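Side-chain contacts in aminotransferase (Bacillus subtilis, PDB 6L1O), which transfers amino groups with the help of pyridoxal 5'-phosphate and belongs to the pathway that makes the dipeptide antibiotic bacilysin: residues Thr306-Lys311 with Glu379-Ile384; Asn332-Ser337 with Ser341-Glu346. All blocks are in the same frame, centred on the assembly; numbering follows the deposited sequence.

Interaction 1. Residues Thr306-Lys311 with Glu379-Ile384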
ATOM      1  N   THR B 306       6.962  12.092  34.786  1.00 17.60           N
ATOM      2  CA  THR B 306       6.033  11.657  35.851  1.00 20.40           C
ATOM      3  C   THR B 306       6.452  12.286  37.226  1.00 24.42           C
ATOM      4  O   THR B 306       5.610  12.659  38.075  1.00 23.29           O
ATOM      5  CB  THR B 306       5.916  10.140  35.957  1.00 23.42           C
ATOM      6  OG1 THR B 306       7.198   9.547  36.101  1.00 21.41           O
ATOM      7  CG2 THR B 306       5.215   9.543  34.691  1.00 24.22           C
ATOM      8  N   ALA B 307       7.747  12.429  37.431  1.00 21.72           N
ATOM      9  CA  ALA B 307       8.226  13.071  38.680  1.00 24.49           C
ATOM     10  C   ALA B 307       7.830  14.526  38.711  1.00 24.74           C
ATOM     11  O   ALA B 307       7.458  15.060  39.756  1.00 27.88           O
ATOM     12  CB  ALA B 307       9.735  12.885  38.822  1.00 26.46           C
ATOM     13  N   LEU B 308       7.865  15.186  37.553  1.00 24.83           N
ATOM     14  CA  LEU B 308       7.582  16.594  37.439  1.00 26.14           C
ATOM     15  C   LEU B 308       6.066  16.871  37.580  1.00 26.55           C
ATOM     16  O   LEU B 308       5.657  17.845  38.272  1.00 25.17           O
ATOM     17  CB  LEU B 308       8.054  17.134  36.123  1.00 26.33           C
ATOM     18  CG  LEU B 308       8.171  18.618  35.949  1.00 29.66           C
ATOM     19  CD1 LEU B 308       9.226  19.173  36.919  1.00 32.65           C
ATOM     20  CD2 LEU B 308       8.543  18.947  34.487  1.00 28.41           C
ATOM     21  N   CYS B 309       5.250  16.020  36.950  1.00 22.90           N
ATOM     22  CA  CYS B 309       3.798  16.078  37.115  1.00 23.64           C
ATOM     23  C   CYS B 309       3.400  15.938  38.592  1.00 24.64           C
ATOM     24  O   CYS B 309       2.571  16.702  39.061  1.00 25.11           O
ATOM     25  CB  CYS B 309       3.084  15.035  36.269  1.00 23.15           C
ATOM     26  SG  CYS B 309       3.079  15.503  34.518  1.00 24.84           S
ATOM     27  N   GLU B 310       3.997  14.977  39.295  1.00 25.17           N
ATOM     28  CA  GLU B 310       3.668  14.743  40.698  1.00 28.61           C
ATOM     29  C   GLU B 310       4.051  15.963  41.579  1.00 28.25           C
ATOM     30  O   GLU B 310       3.189  16.485  42.285  1.00 28.68           O
ATOM     31  CB  GLU B 310       4.315  13.482  41.230  1.00 30.09           C
ATOM     32  CG  GLU B 310       3.832  13.153  42.646  1.00 41.77           C
ATOM     33  CD  GLU B 310       3.931  11.675  43.010  1.00 50.80           C
ATOM     34  OE1 GLU B 310       4.745  10.946  42.395  1.00 56.43           O
ATOM     35  OE2 GLU B 310       3.186  11.230  43.919  1.00 52.28           O
ATOM     36  N   LYS B 311       5.304  16.431  41.458  1.00 25.43           N
ATOM     37  CA  LYS B 311       5.806  17.544  42.229  1.00 27.66           C
ATOM     38  C   LYS B 311       5.102  18.833  41.939  1.00 28.17           C
ATOM     39  O   LYS B 311       4.744  19.552  42.893  1.00 31.05           O
ATOM     40  CB  LYS B 311       7.332  17.767  42.021  1.00 28.27           C
ATOM     41  N   GLU B 379       7.600  22.404  29.594  1.00 19.58           N
ATOM     42  CA  GLU B 379       6.678  23.493  29.262  1.00 23.16           C
ATOM     43  C   GLU B 379       5.182  23.028  29.337  1.00 23.40           C
ATOM     44  O   GLU B 379       4.330  23.754  29.821  1.00 21.05           O
ATOM     45  CB  GLU B 379       7.018  24.035  27.872  1.00 26.53           C
ATOM     46  CG  GLU B 379       6.169  25.189  27.353  1.00 28.36           C
ATOM     47  CD  GLU B 379       6.231  26.456  28.175  1.00 34.70           C
ATOM     48  OE1 GLU B 379       7.182  26.639  28.985  1.00 37.45           O
ATOM     49  OE2 GLU B 379       5.286  27.282  27.998  1.00 39.73           O
ATOM     50  N   PHE B 380       4.923  21.776  28.964  1.00 20.33           N
ATOM     51  CA  PHE B 380       3.603  21.145  29.169  1.00 21.76           C
ATOM     52  C   PHE B 380       3.182  21.260  30.653  1.00 24.65           C
ATOM     53  O   PHE B 380       2.101  21.798  30.980  1.00 22.16           O
ATOM     54  CB  PHE B 380       3.686  19.655  28.726  1.00 24.00           C
ATOM     55  CG  PHE B 380       2.428  18.883  28.938  1.00 22.66           C
ATOM     56  CD1 PHE B 380       1.445  18.838  27.938  1.00 23.69           C
ATOM     57  CD2 PHE B 380       2.221  18.172  30.113  1.00 25.88           C
ATOM     58  CE1 PHE B 380       0.283  18.104  28.121  1.00 26.40           C
ATOM     59  CE2 PHE B 380       1.061  17.425  30.301  1.00 27.49           C
ATOM     60  CZ  PHE B 380       0.102  17.388  29.309  1.00 24.39           C
ATOM     61  N   VAL B 381       4.082  20.877  31.546  1.00 22.23           N
ATOM     62  CA  VAL B 381       3.780  20.949  32.970  1.00 26.05           C
ATOM     63  C   VAL B 381       3.641  22.409  33.452  1.00 26.14           C
ATOM     64  O   VAL B 381       2.699  22.736  34.191  1.00 26.77           O
ATOM     65  CB  VAL B 381       4.802  20.217  33.807  1.00 24.31           C
ATOM     66  CG1 VAL B 381       4.586  20.491  35.290  1.00 28.69           C
ATOM     67  CG2 VAL B 381       4.734  18.728  33.528  1.00 25.64           C
ATOM     68  N   THR B 382       4.546  23.268  33.006  1.00 24.46           N
ATOM     69  CA  THR B 382       4.484  24.701  33.345  1.00 28.10           C
ATOM     70  C   THR B 382       3.156  25.353  32.983  1.00 28.94           C
ATOM     71  O   THR B 382       2.590  26.140  33.769  1.00 32.74           O
ATOM     72  CB  THR B 382       5.613  25.487  32.678  1.00 30.16           C
ATOM     73  OG1 THR B 382       6.844  25.042  33.228  1.00 30.91           O
ATOM     74  CG2 THR B 382       5.480  27.028  32.914  1.00 29.23           C
ATOM     75  N   ARG B 383       2.638  25.015  31.825  1.00 24.47           N
ATOM     76  CA  ARG B 383       1.385  25.589  31.352  1.00 27.84           C
ATOM     77  C   ARG B 383       0.180  25.078  32.130  1.00 29.53           C
ATOM     78  O   ARG B 383      -0.725  25.850  32.453  1.00 29.82           O
ATOM     79  CB  ARG B 383       1.195  25.346  29.868  1.00 26.31           C
ATOM     80  CG  ARG B 383       2.222  26.034  28.992  1.00 25.11           C
ATOM     81  CD  ARG B 383       1.938  25.707  27.576  1.00 26.37           C
ATOM     82  NE  ARG B 383       2.879  26.300  26.655  1.00 27.58           N
ATOM     83  CZ  ARG B 383       2.716  26.329  25.353  1.00 25.30           C
ATOM     84  NH1 ARG B 383       1.622  25.761  24.803  1.00 27.71           N
ATOM     85  NH2 ARG B 383       3.651  26.868  24.601  1.00 28.33           N
ATOM     86  N   ILE B 384       0.190  23.793  32.452  1.00 26.15           N
ATOM     87  CA  ILE B 384      -0.911  23.185  33.147  1.00 28.82           C
ATOM     88  C   ILE B 384      -0.970  23.655  34.597  1.00 30.52           C
ATOM     89  O   ILE B 384      -2.053  23.752  35.190  1.00 32.34           O
ATOM     90  CB  ILE B 384      -0.838  21.648  33.055  1.00 27.93           C
ATOM     91  CG1 ILE B 384      -1.094  21.212  31.609  1.00 27.95           C
ATOM     92  CG2 ILE B 384      -1.832  20.970  33.998  1.00 27.03           C
ATOM     93  CD1 ILE B 384      -1.167  19.668  31.442  1.00 30.17           C
TER
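Val381 points at helix 289-313 and meets it with both methyls: CG2 touches Cys309 and Leu308, CG1 Leu308 alone of the two. Val381 CG2 lies 3.8 Å from Cys309 SG and 3.9 Å from Leu308 CD2, so this methyl bridges the two side chains. Val381 CG1, set anti to the backbone N (chi1 171°), rests instead beside the branch point of the leucine, 4.1 Å from Leu308 CG. Leu308 comes in slantwise across the valine and touches with CD2 and CG. All of this is apolar packing, and the backbones approach to 6.4 Å between the CA atoms of Cys309 and Val381. The contact joins two helices far apart in sequence, 289-313 and 374-385, in the C-terminal part of a class I aminotransferase chain, away from the cofactor pocket. Glu312 and Leu313 also touch Val381, and Met317 lies on Cys309.

The Arg383-Glu379 salt bridge lies within helix 374-385, and Arg383 NH1 reaches beyond it to the carbonyl of His33. Arg383 NE donates to Glu379 OE2 at 2.9 Å, nearly straight (170°), in the guanidinium plane and using the carboxylate's anti lone pair. On another flank, Ile384 CD1 sits over one face of the Phe380 ring, near its rim.

Interaction 2. Residues Asn332-Ser337 with Ser341-Glu346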
ATOM      1  N   ASN B 332     -11.183  14.045  38.920  1.00 41.18           N
ATOM      2  CA  ASN B 332     -12.585  13.580  39.097  1.00 46.63           C
ATOM      3  C   ASN B 332     -13.629  14.691  39.005  1.00 42.18           C
ATOM      4  O   ASN B 332     -14.814  14.420  39.028  1.00 44.23           O
ATOM      5  CB  ASN B 332     -12.755  12.742  40.352  1.00 45.99           C
ATOM      6  CG  ASN B 332     -11.998  13.294  41.502  1.00 48.16           C
ATOM      7  OD1 ASN B 332     -12.187  14.460  41.874  1.00 58.52           O
ATOM      8  ND2 ASN B 332     -11.109  12.498  42.064  1.00 50.97           N
ATOM      9  N   THR B 333     -13.177  15.937  38.847  1.00 40.58           N
ATOM     10  CA  THR B 333     -14.058  17.052  38.574  1.00 37.78           C
ATOM     11  C   THR B 333     -14.478  17.126  37.107  1.00 38.53           C
ATOM     12  O   THR B 333     -15.335  17.947  36.731  1.00 39.27           O
ATOM     13  CB  THR B 333     -13.412  18.385  39.022  1.00 42.48           C
ATOM     14  OG1 THR B 333     -12.211  18.653  38.275  1.00 38.67           O
ATOM     15  CG2 THR B 333     -13.099  18.340  40.511  1.00 40.04           C
ATOM     16  N   PHE B 334     -13.854  16.293  36.261  1.00 36.13           N
ATOM     17  CA  PHE B 334     -14.241  16.159  34.865  1.00 29.96           C
ATOM     18  C   PHE B 334     -14.949  14.816  34.717  1.00 29.57           C
ATOM     19  O   PHE B 334     -14.530  13.784  35.297  1.00 32.76           O
ATOM     20  CB  PHE B 334     -13.000  16.194  33.932  1.00 30.27           C
ATOM     21  CG  PHE B 334     -12.331  17.524  33.878  1.00 28.58           C
ATOM     22  CD1 PHE B 334     -12.578  18.382  32.851  1.00 26.05           C
ATOM     23  CD2 PHE B 334     -11.468  17.913  34.884  1.00 31.38           C
ATOM     24  CE1 PHE B 334     -11.988  19.630  32.807  1.00 31.56           C
ATOM     25  CE2 PHE B 334     -10.862  19.170  34.852  1.00 32.21           C
ATOM     26  CZ  PHE B 334     -11.124  20.025  33.813  1.00 28.85           C
ATOM     27  N   GLU B 335     -16.001  14.810  33.930  1.00 30.13           N
ATOM     28  CA  GLU B 335     -16.756  13.564  33.717  1.00 31.95           C
ATOM     29  C   GLU B 335     -16.132  12.629  32.652  1.00 30.39           C
ATOM     30  O   GLU B 335     -16.103  11.415  32.856  1.00 29.66           O
ATOM     31  CB  GLU B 335     -18.203  13.900  33.354  1.00 33.67           C
ATOM     32  CG  GLU B 335     -19.024  14.404  34.565  1.00 32.13           C
ATOM     33  CD  GLU B 335     -19.343  13.304  35.577  1.00 35.49           C
ATOM     34  OE1 GLU B 335     -18.983  12.107  35.360  1.00 34.40           O
ATOM     35  OE2 GLU B 335     -19.975  13.627  36.605  1.00 33.99           O
ATOM     36  N   THR B 336     -15.658  13.188  31.542  1.00 26.96           N
ATOM     37  CA  THR B 336     -15.045  12.388  30.496  1.00 26.69           C
ATOM     38  C   THR B 336     -13.709  12.920  30.017  1.00 24.92           C
ATOM     39  O   THR B 336     -13.399  14.066  30.212  1.00 28.12           O
ATOM     40  CB  THR B 336     -15.907  12.254  29.249  1.00 28.42           C
ATOM     41  OG1 THR B 336     -15.913  13.504  28.551  1.00 32.20           O
ATOM     42  CG2 THR B 336     -17.325  11.765  29.597  1.00 30.89           C
ATOM     43  N   SER B 337     -12.986  12.064  29.294  1.00 22.81           N
ATOM     44  CA  SER B 337     -11.660  12.388  28.800  1.00 22.83           C
ATOM     45  C   SER B 337     -11.696  13.445  27.748  1.00 22.23           C
ATOM     46  O   SER B 337     -10.783  14.277  27.694  1.00 20.94           O
ATOM     47  CB  SER B 337     -10.967  11.101  28.307  1.00 22.66           C
ATOM     48  OG  SER B 337     -11.681  10.548  27.193  1.00 22.49           O
ATOM     49  N   SER B 341      -9.419  16.751  27.931  1.00 24.52           N
ATOM     50  CA  SER B 341      -8.474  17.054  26.830  1.00 24.24           C
ATOM     51  C   SER B 341      -8.856  18.338  26.135  1.00 22.85           C
ATOM     52  O   SER B 341      -8.020  19.148  25.786  1.00 24.67           O
ATOM     53  CB  SER B 341      -8.289  15.894  25.864  1.00 25.51           C
ATOM     54  OG  SER B 341      -9.476  15.531  25.159  1.00 28.81           O
ATOM     55  N   ASP B 342     -10.132  18.584  25.969  1.00 25.52           N
ATOM     56  CA  ASP B 342     -10.582  19.880  25.409  1.00 26.62           C
ATOM     57  C   ASP B 342     -10.240  21.084  26.325  1.00 26.13           C
ATOM     58  O   ASP B 342      -9.818  22.146  25.839  1.00 23.81           O
ATOM     59  CB  ASP B 342     -12.082  19.855  25.117  1.00 28.56           C
ATOM     60  CG  ASP B 342     -12.427  19.168  23.782  1.00 35.20           C
ATOM     61  OD1 ASP B 342     -11.558  19.029  22.903  1.00 38.79           O
ATOM     62  OD2 ASP B 342     -13.606  18.764  23.593  1.00 43.73           O
ATOM     63  N   TYR B 343     -10.402  20.903  27.634  1.00 24.76           N
ATOM     64  CA  TYR B 343     -10.071  21.930  28.619  1.00 24.00           C
ATOM     65  C   TYR B 343      -8.560  22.252  28.627  1.00 26.65           C
ATOM     66  O   TYR B 343      -8.168  23.441  28.730  1.00 27.02           O
ATOM     67  CB  TYR B 343     -10.527  21.508  29.999  1.00 24.19           C
ATOM     68  CG  TYR B 343     -10.384  22.605  31.046  1.00 29.50           C
ATOM     69  CD1 TYR B 343     -11.472  23.458  31.359  1.00 31.14           C
ATOM     70  CD2 TYR B 343      -9.180  22.778  31.752  1.00 31.84           C
ATOM     71  CE1 TYR B 343     -11.342  24.462  32.321  1.00 33.76           C
ATOM     72  CE2 TYR B 343      -9.049  23.794  32.698  1.00 37.12           C
ATOM     73  CZ  TYR B 343     -10.124  24.628  32.980  1.00 36.63           C
ATOM     74  OH  TYR B 343      -9.952  25.616  33.936  1.00 41.24           O
ATOM     75  N   LEU B 344      -7.725  21.222  28.455  1.00 24.80           N
ATOM     76  CA  LEU B 344      -6.271  21.422  28.445  1.00 24.94           C
ATOM     77  C   LEU B 344      -5.832  22.070  27.169  1.00 25.58           C
ATOM     78  O   LEU B 344      -4.890  22.865  27.189  1.00 26.02           O
ATOM     79  CB  LEU B 344      -5.504  20.109  28.623  1.00 22.63           C
ATOM     80  CG  LEU B 344      -5.536  19.392  29.932  1.00 24.19           C
ATOM     81  CD1 LEU B 344      -4.616  18.184  29.857  1.00 23.00           C
ATOM     82  CD2 LEU B 344      -5.228  20.261  31.130  1.00 25.18           C
ATOM     83  N   LEU B 345      -6.494  21.726  26.037  1.00 24.29           N
ATOM     84  CA  LEU B 345      -6.216  22.348  24.789  1.00 22.77           C
ATOM     85  C   LEU B 345      -6.619  23.846  24.793  1.00 29.12           C
ATOM     86  O   LEU B 345      -5.853  24.694  24.397  1.00 25.57           O
ATOM     87  CB  LEU B 345      -6.917  21.620  23.642  1.00 27.24           C
ATOM     88  CG  LEU B 345      -6.756  22.214  22.237  1.00 29.75           C
ATOM     89  CD1 LEU B 345      -5.287  22.456  21.878  1.00 29.45           C
ATOM     90  CD2 LEU B 345      -7.452  21.344  21.210  1.00 32.76           C
ATOM     91  N   GLU B 346      -7.816  24.149  25.294  1.00 29.47           N
ATOM     92  CA  GLU B 346      -8.306  25.511  25.271  1.00 33.52           C
ATOM     93  C   GLU B 346      -7.542  26.429  26.236  1.00 34.22           C
ATOM     94  O   GLU B 346      -7.199  27.578  25.905  1.00 34.34           O
ATOM     95  CB  GLU B 346      -9.790  25.483  25.583  1.00 36.31           C
ATOM     96  CG  GLU B 346     -10.521  26.791  25.374  1.00 44.74           C
ATOM     97  CD  GLU B 346     -12.035  26.611  25.396  1.00 50.21           C
ATOM     98  OE1 GLU B 346     -12.584  25.930  24.487  1.00 52.05           O
ATOM     99  OE2 GLU B 346     -12.680  27.146  26.325  1.00 55.06           O
TER
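Phe334 drives the edge of its ring at one face of Tyr343, with the planes turned 69° and the centroids 5.4 Å apart: a T-shaped pair. CZ of Phe334 stands over the tyrosine ring on the side near its root, 3.9 Å from Tyr343 CG. The neighbouring Phe334 CE1 packs on Tyr343 CB at 3.7 Å, so the methylene shares the contact with the ring. CG of Tyr343 is anti to the backbone N (chi1 -172°), which carries the ring out from the helix toward the incoming phenylalanine.

At the start of the helix, Ser341 N donates to Ser337 O at 2.8 Å and 171°, the i to i+4 bond of the first turn of helix 337-348. Ser341 OG lies 3.1 Å from the same Ser337 O, but its one proton also has the carbonyl of His338 within reach, as a weak bond, and the choice between them is not settled. Thr336 is the N-cap of this helix, its OG1 making a weak bond to Gln339 N. The loop after strand 325-329 leads into the helix here, and Phe334 packs back on its second turn.

Farther out, Phe340 adds a second edge-to-face pair to Phe334, whose carbonyl accepts a bond from Arg364, and His347 stacks on Tyr343. The hydroxyl of Ser337 is hydrogen-bonded to Glu356.

Overall arrangement
From the N terminus, the chain passes through the large mixed sheet and reaches helix 289-313, which supplies the first half of interaction 1. Strand 325-329 and its following loop lead to interaction 2, a local closure in which 332-337 folds against the helix it introduces, with three residues between the segments. The chain then runs through strands 350-351, 353-354 and 365-369 to helix 374-385, where interaction 1 closes a loop of 67 intervening residues. Interaction 2 is therefore nested inside interaction 1, their centres about 16 Å apart. They meet where Ile384 CD1 packs against Leu344 CD1 at 4.1 Å, tying helix 374-385 to helix 337-348.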